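Local coordinates for protein pilin (Streptococcus pyogenes serotype M1, PDB 3B2M) that builds the shaft of the bacterial pilus as stacked, covalently joined subunits, a fibre required for host-cell adhesion, bacterial aggregation and biofilm formation, at residues Y100-E105 / V149-K154; L19-N24 / A83-S88; I34-F39 / Y190-E195. The protein carries 1 engineered substitution. One frame throughout, in Å; residues are numbered along the deposited sequence. Where two conformers were deposited one is given.

Contact 1: residues Y100-E105 / V149-K154; sequences YKVTEE and VPIQFK
Phe153 reaches from strand 151-154 across to the backbone and side chain of Glu104, and its ring carries most of the contact. CB of Glu104 stands over one face, 4.0 Å from the ring centroid and 17° off the normal, a CH-pi contact displaced toward the rim; the carbonyl O of Val102 meets the ring edge near its plane, 3.8 Å from Phe153 CZ. The two side chains run past each other in opposite senses. Glu104 has CG trans to its backbone N (chi1 175°) and is extended beyond, which carries OE2 back along Phe153 to 3.7 Å from its CB. There OE2 accepts a hydrogen bond from Lys23 NZ, the linking nitrogen of the Lys23-Asn155 isopeptide whose formation Glu104 autocatalyses. At the other end Val102 CG1 lies 4.0 Å from Phe153 CE2 and, more loosely, 4.4 Å from Ile151 CG2. With strand axes 8.7 Å apart and no hydrogen bond between them, 100-105 and 151-154 face each other from two sheets. Strand 96-105 pairs with 37-45 and 120-129, strand 151-169 with 18-27; Phe41 and Tyr120 also meet the Phe153 ring, Tyr120 edge-to-face.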
# COMPACT_ATOMS: atom_id res chain seq x y z
N TYR A 100 -8.71 24.44 13.05
CA TYR A 100 -7.52 23.88 12.41
C TYR A 100 -7.94 23.04 11.21
O TYR A 100 -9.09 22.57 11.11
CB TYR A 100 -6.77 22.94 13.36
CG TYR A 100 -6.30 23.54 14.65
CD1 TYR A 100 -7.17 23.67 15.74
CD2 TYR A 100 -4.96 23.97 14.80
CE1 TYR A 100 -6.72 24.24 16.94
CE2 TYR A 100 -4.52 24.54 16.00
CZ TYR A 100 -5.40 24.66 17.07
OH TYR A 100 -4.98 25.21 18.26
N LYS A 101 -6.98 22.83 10.34
CA LYS A 101 -7.13 21.88 9.26
C LYS A 101 -6.14 20.74 9.41
O LYS A 101 -4.95 20.96 9.67
CB LYS A 101 -6.98 22.56 7.89
CG LYS A 101 -8.28 23.20 7.39
CD LYS A 101 -8.28 23.35 5.87
CE LYS A 101 -9.69 23.50 5.31
NZ LYS A 101 -10.40 22.19 5.25
N VAL A 102 -6.65 19.50 9.27
CA VAL A 102 -5.84 18.29 9.33
C VAL A 102 -5.78 17.61 7.96
O VAL A 102 -6.81 17.30 7.37
CB VAL A 102 -6.36 17.25 10.37
CG1 VAL A 102 -5.53 15.97 10.28
CG2 VAL A 102 -6.28 17.79 11.78
N THR A 103 -4.57 17.40 7.46
CA THR A 103 -4.35 16.78 6.16
C THR A 103 -3.33 15.62 6.32
O THR A 103 -2.67 15.50 7.35
CB THR A 103 -3.84 17.83 5.16
OG1 THR A 103 -2.72 18.53 5.74
CG2 THR A 103 -4.91 18.88 4.85
N GLU A 104 -3.21 14.77 5.30
CA GLU A 104 -2.13 13.79 5.21
C GLU A 104 -1.07 14.32 4.26
O GLU A 104 -1.39 14.78 3.18
CB GLU A 104 -2.66 12.44 4.73
CG GLU A 104 -1.58 11.38 4.48
CD GLU A 104 -2.13 10.08 3.96
OE1 GLU A 104 -2.08 9.89 2.74
OE2 GLU A 104 -2.60 9.24 4.76
N GLU A 105 0.19 14.27 4.67
CA GLU A 105 1.27 14.75 3.82
C GLU A 105 1.82 13.62 3.00
O GLU A 105 2.23 12.60 3.56
CB GLU A 105 2.41 15.35 4.65
CG GLU A 105 2.10 16.71 5.26
CD GLU A 105 2.77 17.88 4.54
OE1 GLU A 105 3.88 17.72 3.96
OE2 GLU A 105 2.18 18.99 4.58
N VAL A 149 -17.29 13.42 12.07
CA VAL A 149 -16.78 12.07 11.86
C VAL A 149 -15.40 11.92 12.52
O VAL A 149 -14.68 12.92 12.68
CB VAL A 149 -16.63 11.73 10.33
CG1 VAL A 149 -18.00 11.52 9.66
CG2 VAL A 149 -15.81 12.82 9.59
N PRO A 150 -15.03 10.68 12.90
CA PRO A 150 -13.66 10.47 13.37
C PRO A 150 -12.71 10.81 12.23
O PRO A 150 -13.06 10.65 11.07
CB PRO A 150 -13.60 8.96 13.66
CG PRO A 150 -15.04 8.53 13.83
CD PRO A 150 -15.84 9.44 12.94
N ILE A 151 -11.53 11.32 12.54
CA ILE A 151 -10.58 11.62 11.49
C ILE A 151 -9.87 10.34 11.05
O ILE A 151 -9.05 9.77 11.79
CB ILE A 151 -9.59 12.71 11.90
CG1 ILE A 151 -10.35 14.03 12.00
CG2 ILE A 151 -8.50 12.83 10.86
CD1 ILE A 151 -10.06 14.75 13.23
N GLN A 152 -10.23 9.90 9.84
CA GLN A 152 -9.63 8.72 9.23
C GLN A 152 -9.12 9.07 7.83
O GLN A 152 -9.80 9.78 7.06
CB GLN A 152 -10.64 7.56 9.16
CG GLN A 152 -11.23 7.15 10.51
CD GLN A 152 -12.03 5.85 10.45
OE1 GLN A 152 -11.48 4.78 10.14
NE2 GLN A 152 -13.33 5.94 10.75
N PHE A 153 -7.93 8.59 7.52
CA PHE A 153 -7.39 8.70 6.16
C PHE A 153 -7.26 7.30 5.58
O PHE A 153 -6.82 6.35 6.26
CB PHE A 153 -6.04 9.39 6.13
CG PHE A 153 -6.10 10.86 6.46
CD1 PHE A 153 -6.40 11.80 5.48
CD2 PHE A 153 -5.85 11.30 7.75
CE1 PHE A 153 -6.45 13.14 5.77
CE2 PHE A 153 -5.87 12.66 8.05
CZ PHE A 153 -6.18 13.57 7.06
N LYS A 154 -7.61 7.20 4.31
CA LYS A 154 -7.73 5.92 3.62
C LYS A 154 -6.83 5.95 2.41
O LYS A 154 -7.11 6.64 1.42
CB LYS A 154 -9.18 5.64 3.23
CG LYS A 154 -9.39 4.24 2.61
CD LYS A 154 -10.86 3.87 2.45
CE LYS A 154 -11.61 4.71 1.40
NZ LYS A 154 -12.93 4.07 1.04

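Contact 2: residues L19-N24 / A83-S88; sequences LTVTKN and AEFDFS
Leu19 and Phe85 form an antiparallel hydrogen-bonded pair: Leu19 N donates to Phe85 O at 2.8 Å, and Phe85 N returns a bond to Leu19 O at 2.7 Å. Two residues on, Val21 and Ala83 repeat the reciprocal pattern, although Val21 N reaches Ala83 O from 41° out of the carbonyl plane, whereas the other three donors lie within theirs. Packing is tight on the face that carries Leu19, Val21, Ala83 and Phe85. Val21 CG2 presses to 3.6 Å from Phe85 CE2, meeting the ring obliquely; this methyl lies trans to the carbonyl carbon, beside the backbone N, because CG1 takes the position opposite N (chi1 176°). Leu19 CD2 touches the same ring more distantly, 4.2 Å from Phe85 CD2, while Leu19 CB approaches the edge of Phe87. Strand 18-27 here joins 80-86 on one side and 151-169, in parallel, on the other, within an all-beta domain of the transthyretin clan. Phe41 and Ile43 of strand 37-45 cover the apolar face, and farther along the strand Lys23 is covalently linked through NZ to Asn155 CG. The reverse face is looser and exposed. Thr20 and Glu84 make the non-hydrogen-bonded pair, their CA atoms 4.3 Å apart, yet Thr20 OG1 and Glu84 OE2 remain 4.0 Å from each other, too far for a hydrogen bond. Where the strand ends, Asp86 OD1 accepts from N of exposed Ser88, an Asx turn, and also from Ser88 OG, both from the same face of the carboxylate.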
# COMPACT_ATOMS: atom_id res chain seq x y z
N LEU A 19 -6.53 14.43 19.99
CA LEU A 19 -7.28 14.01 18.80
C LEU A 19 -6.60 12.82 18.12
O LEU A 19 -5.43 12.89 17.75
CB LEU A 19 -7.40 15.17 17.82
CG LEU A 19 -8.03 14.98 16.44
CD1 LEU A 19 -9.54 14.76 16.55
CD2 LEU A 19 -7.71 16.21 15.60
N THR A 20 -7.35 11.74 17.97
CA THR A 20 -6.85 10.54 17.32
C THR A 20 -7.01 10.68 15.81
O THR A 20 -8.04 11.13 15.33
CB THR A 20 -7.59 9.31 17.85
OG1 THR A 20 -7.41 9.25 19.27
CG2 THR A 20 -7.05 8.02 17.24
N VAL A 21 -5.97 10.32 15.07
CA VAL A 21 -6.04 10.24 13.62
C VAL A 21 -5.90 8.76 13.31
O VAL A 21 -5.01 8.09 13.85
CB VAL A 21 -4.91 11.05 12.91
CG1 VAL A 21 -4.95 10.86 11.40
CG2 VAL A 21 -4.99 12.56 13.24
N THR A 22 -6.77 8.26 12.44
CA THR A 22 -6.74 6.87 12.06
C THR A 22 -6.30 6.68 10.60
O THR A 22 -6.78 7.35 9.69
CB THR A 22 -8.12 6.21 12.31
OG1 THR A 22 -8.44 6.30 13.71
CG2 THR A 22 -8.11 4.78 11.88
N LYS A 23 -5.38 5.74 10.40
CA LYS A 23 -4.98 5.35 9.05
C LYS A 23 -5.53 4.00 8.71
O LYS A 23 -5.28 3.01 9.41
CB LYS A 23 -3.46 5.31 8.94
CG LYS A 23 -2.95 4.96 7.55
CD LYS A 23 -3.30 6.03 6.53
CE LYS A 23 -3.04 5.52 5.14
NZ LYS A 23 -3.14 6.55 4.09
N ASN A 24 -6.26 3.95 7.61
CA ASN A 24 -6.69 2.69 7.05
C ASN A 24 -5.94 2.46 5.73
O ASN A 24 -6.03 3.27 4.80
CB ASN A 24 -8.22 2.66 6.83
CG ASN A 24 -9.02 2.62 8.16
OD1 ASN A 24 -8.93 1.65 8.92
ND2 ASN A 24 -9.84 3.65 8.41
N ALA A 83 -2.51 7.49 15.19
CA ALA A 83 -1.66 8.49 15.81
C ALA A 83 -2.57 9.47 16.54
O ALA A 83 -3.79 9.33 16.50
CB ALA A 83 -0.83 9.20 14.75
N GLU A 84 -1.99 10.46 17.20
CA GLU A 84 -2.74 11.39 18.02
C GLU A 84 -2.10 12.78 17.95
O GLU A 84 -0.89 12.89 17.88
CB GLU A 84 -2.65 10.88 19.45
CG GLU A 84 -3.79 11.20 20.34
CD GLU A 84 -3.64 10.45 21.65
OE1 GLU A 84 -2.56 10.58 22.27
OE2 GLU A 84 -4.59 9.74 22.05
N PHE A 85 -2.92 13.84 17.96
CA PHE A 85 -2.42 15.19 18.21
C PHE A 85 -2.73 15.58 19.65
O PHE A 85 -3.83 15.33 20.13
CB PHE A 85 -3.09 16.21 17.29
CG PHE A 85 -2.66 16.12 15.85
CD1 PHE A 85 -1.37 16.48 15.47
CD2 PHE A 85 -3.56 15.69 14.87
CE1 PHE A 85 -0.98 16.41 14.15
CE2 PHE A 85 -3.17 15.61 13.54
CZ PHE A 85 -1.87 15.98 13.18
N ASP A 86 -1.76 16.20 20.34
CA ASP A 86 -1.96 16.63 21.72
C ASP A 86 -2.14 18.15 21.82
O ASP A 86 -1.29 18.93 21.39
CB ASP A 86 -0.79 16.16 22.60
CG ASP A 86 -1.05 16.34 24.11
OD1 ASP A 86 -2.16 16.77 24.51
OD2 ASP A 86 -0.14 16.03 24.90
N PHE A 87 -3.28 18.56 22.38
CA PHE A 87 -3.59 19.97 22.58
C PHE A 87 -3.46 20.45 24.02
O PHE A 87 -3.89 21.55 24.35
CB PHE A 87 -5.02 20.25 22.12
CG PHE A 87 -5.21 20.22 20.65
CD1 PHE A 87 -5.11 21.39 19.91
CD2 PHE A 87 -5.51 19.02 19.99
CE1 PHE A 87 -5.30 21.37 18.54
CE2 PHE A 87 -5.69 18.99 18.63
CZ PHE A 87 -5.58 20.18 17.90
N SER A 88 -2.88 19.63 24.90
CA SER A 88 -2.82 20.00 26.33
C SER A 88 -1.83 21.12 26.68
O SER A 88 -2.04 21.84 27.66
CB SER A 88 -2.56 18.76 27.20
OG SER A 88 -1.35 18.13 26.83

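Contact 3: residues I34-F39 / Y190-E195; sequences IPNTDF and YYKASE
The Tyr190 ring turns an edge to the carbonyl O of Asn36, with its CD1 3.4 Å from that oxygen, while Pro35 CB meets the ring obliquely. The Tyr191 ring is also approached at a slant, by Pro35 CB and the carbonyl carbon of Ile34, so neither ring is stacked squarely by the opposing segment. Pro35 and Tyr191 lie side by side and point the same way, bringing Pro35 CB to 3.6 Å from Tyr191 CZ; Pro35 CB also lies 3.9 Å from Tyr190 CB. One backbone bond crosses: Asn36 N donates to Tyr190 O at 2.9 Å with 162° at the hydrogen, in the carbonyl plane and on a lone pair. With CG trans to its carbonyl carbon (chi1 -59°), Asn36 swings its amide alongside the same oxygen, but the ND2 angle there is poor; ND2 instead bonds Gln189 O and OD1 accepts from Asn72 N. Asn72 further bridges the segments, its ND2 bonding Ile34 O and Tyr190 O and its OD1 accepting from Lys192 N. The contact thus joins the lead-in to strand 37-45 with the loop between strands 179-185 and 196-202, across the two domains; Leu157 of strand 151-169 packs against both Pro35 and Tyr191.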
# COMPACT_ATOMS: atom_id res chain seq x y z
N ILE A 34 2.86 -5.65 2.47
CA ILE A 34 2.74 -4.33 3.07
C ILE A 34 4.11 -3.65 3.02
O ILE A 34 5.07 -4.20 3.54
CB ILE A 34 2.26 -4.44 4.55
CG1 ILE A 34 0.92 -5.21 4.66
CG2 ILE A 34 2.21 -3.06 5.25
CD1 ILE A 34 -0.23 -4.70 3.81
N PRO A 35 4.20 -2.47 2.39
CA PRO A 35 5.51 -1.83 2.29
C PRO A 35 5.94 -1.19 3.61
O PRO A 35 5.09 -0.80 4.43
CB PRO A 35 5.29 -0.73 1.24
CG PRO A 35 3.85 -0.38 1.40
CD PRO A 35 3.15 -1.66 1.76
N ASN A 36 7.25 -1.11 3.80
CA ASN A 36 7.82 -0.37 4.90
C ASN A 36 7.72 1.11 4.60
O ASN A 36 8.40 1.62 3.69
CB ASN A 36 9.28 -0.75 5.09
CG ASN A 36 9.45 -2.22 5.36
OD1 ASN A 36 9.01 -2.72 6.37
ND2 ASN A 36 10.08 -2.91 4.44
N THR A 37 6.88 1.81 5.37
CA THR A 37 6.65 3.23 5.14
C THR A 37 5.87 3.93 6.26
O THR A 37 5.19 3.29 7.08
CB THR A 37 5.91 3.47 3.78
OG1 THR A 37 6.04 4.85 3.38
CG2 THR A 37 4.42 3.09 3.88
N ASP A 38 5.96 5.25 6.26
CA ASP A 38 5.20 6.11 7.15
C ASP A 38 4.06 6.78 6.39
O ASP A 38 4.12 6.93 5.16
CB ASP A 38 6.10 7.21 7.70
CG ASP A 38 7.19 6.69 8.59
OD1 ASP A 38 7.03 5.57 9.14
OD2 ASP A 38 8.22 7.39 8.75
N PHE A 39 3.04 7.19 7.15
CA PHE A 39 2.08 8.17 6.69
C PHE A 39 2.10 9.36 7.65
O PHE A 39 1.99 9.19 8.85
CB PHE A 39 0.68 7.54 6.55
CG PHE A 39 0.58 6.55 5.43
CD1 PHE A 39 0.27 6.96 4.13
CD2 PHE A 39 0.84 5.19 5.66
CE1 PHE A 39 0.20 6.04 3.07
CE2 PHE A 39 0.77 4.27 4.62
CZ PHE A 39 0.45 4.70 3.32
N TYR A 190 11.13 -0.85 0.54
CA TYR A 190 9.73 -1.11 0.84
C TYR A 190 9.46 -2.58 1.11
O TYR A 190 8.61 -2.89 1.94
CB TYR A 190 8.83 -0.59 -0.29
CG TYR A 190 9.10 0.86 -0.62
CD1 TYR A 190 8.81 1.87 0.30
CD2 TYR A 190 9.66 1.23 -1.85
CE1 TYR A 190 9.06 3.21 -0.00
CE2 TYR A 190 9.92 2.56 -2.15
CZ TYR A 190 9.61 3.54 -1.24
OH TYR A 190 9.87 4.85 -1.54
N TYR A 191 10.16 -3.46 0.42
CA TYR A 191 9.92 -4.91 0.52
C TYR A 191 11.26 -5.64 0.66
O TYR A 191 12.04 -5.72 -0.29
CB TYR A 191 9.09 -5.44 -0.67
CG TYR A 191 7.81 -4.65 -0.94
CD1 TYR A 191 6.63 -4.97 -0.28
CD2 TYR A 191 7.81 -3.57 -1.83
CE1 TYR A 191 5.44 -4.22 -0.52
CE2 TYR A 191 6.64 -2.82 -2.08
CZ TYR A 191 5.46 -3.16 -1.42
OH TYR A 191 4.30 -2.44 -1.64
N LYS A 192 11.53 -6.16 1.85
CA LYS A 192 12.84 -6.72 2.16
C LYS A 192 13.00 -8.17 1.70
O LYS A 192 12.03 -8.82 1.31
CB LYS A 192 13.17 -6.56 3.64
CG LYS A 192 13.47 -5.11 4.03
CD LYS A 192 13.70 -4.96 5.52
CE LYS A 192 13.79 -3.49 5.92
NZ LYS A 192 14.97 -2.79 5.32
N ALA A 193 14.24 -8.65 1.76
CA ALA A 193 14.61 -10.00 1.38
C ALA A 193 13.84 -11.03 2.18
O ALA A 193 13.58 -10.85 3.38
CB ALA A 193 16.12 -10.21 1.55
N SER A 194 13.47 -12.10 1.49
CA SER A 194 12.80 -13.26 2.09
C SER A 194 11.29 -13.14 2.26
O SER A 194 10.64 -14.17 2.45
CB SER A 194 13.45 -13.71 3.40
OG SER A 194 14.63 -14.42 3.15
N GLU A 195 10.73 -11.92 2.18
CA GLU A 195 9.26 -11.80 2.07
C GLU A 195 8.86 -12.67 0.89
O GLU A 195 9.64 -12.85 -0.03
CB GLU A 195 8.79 -10.37 1.84
CG GLU A 195 9.15 -9.38 2.96
CD GLU A 195 8.60 -9.80 4.32
OE1 GLU A 195 7.37 -9.98 4.43
OE2 GLU A 195 9.40 -9.94 5.27

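Contacts 1 and 2 lie in the N-terminal domain with centres 9 Å apart, sharing a sheet through neighbouring strands 18-27 and 151-169: Phe153 N is 2.8 Å from Thr22 O. Contact 3 lies about 24 Å from the centre of each, at the junction with the C-terminal domain. Along the chain, contact 2 closes before contact 1 opens; 100-105 and 149-154 both fall between 34-39 and 190-195, whereas contacts 2 and 3 interleave. Phe39 ties the three regions together, its CD1 lying 3.4 Å from Lys23 NZ and 3.7 Å from Glu104 OE2. The Lys23-Asn155 cross-link joins strands 18-27 and 151-169 beside Phe39, between contacts 1 and 2 and the domain junction of this elongated subunit.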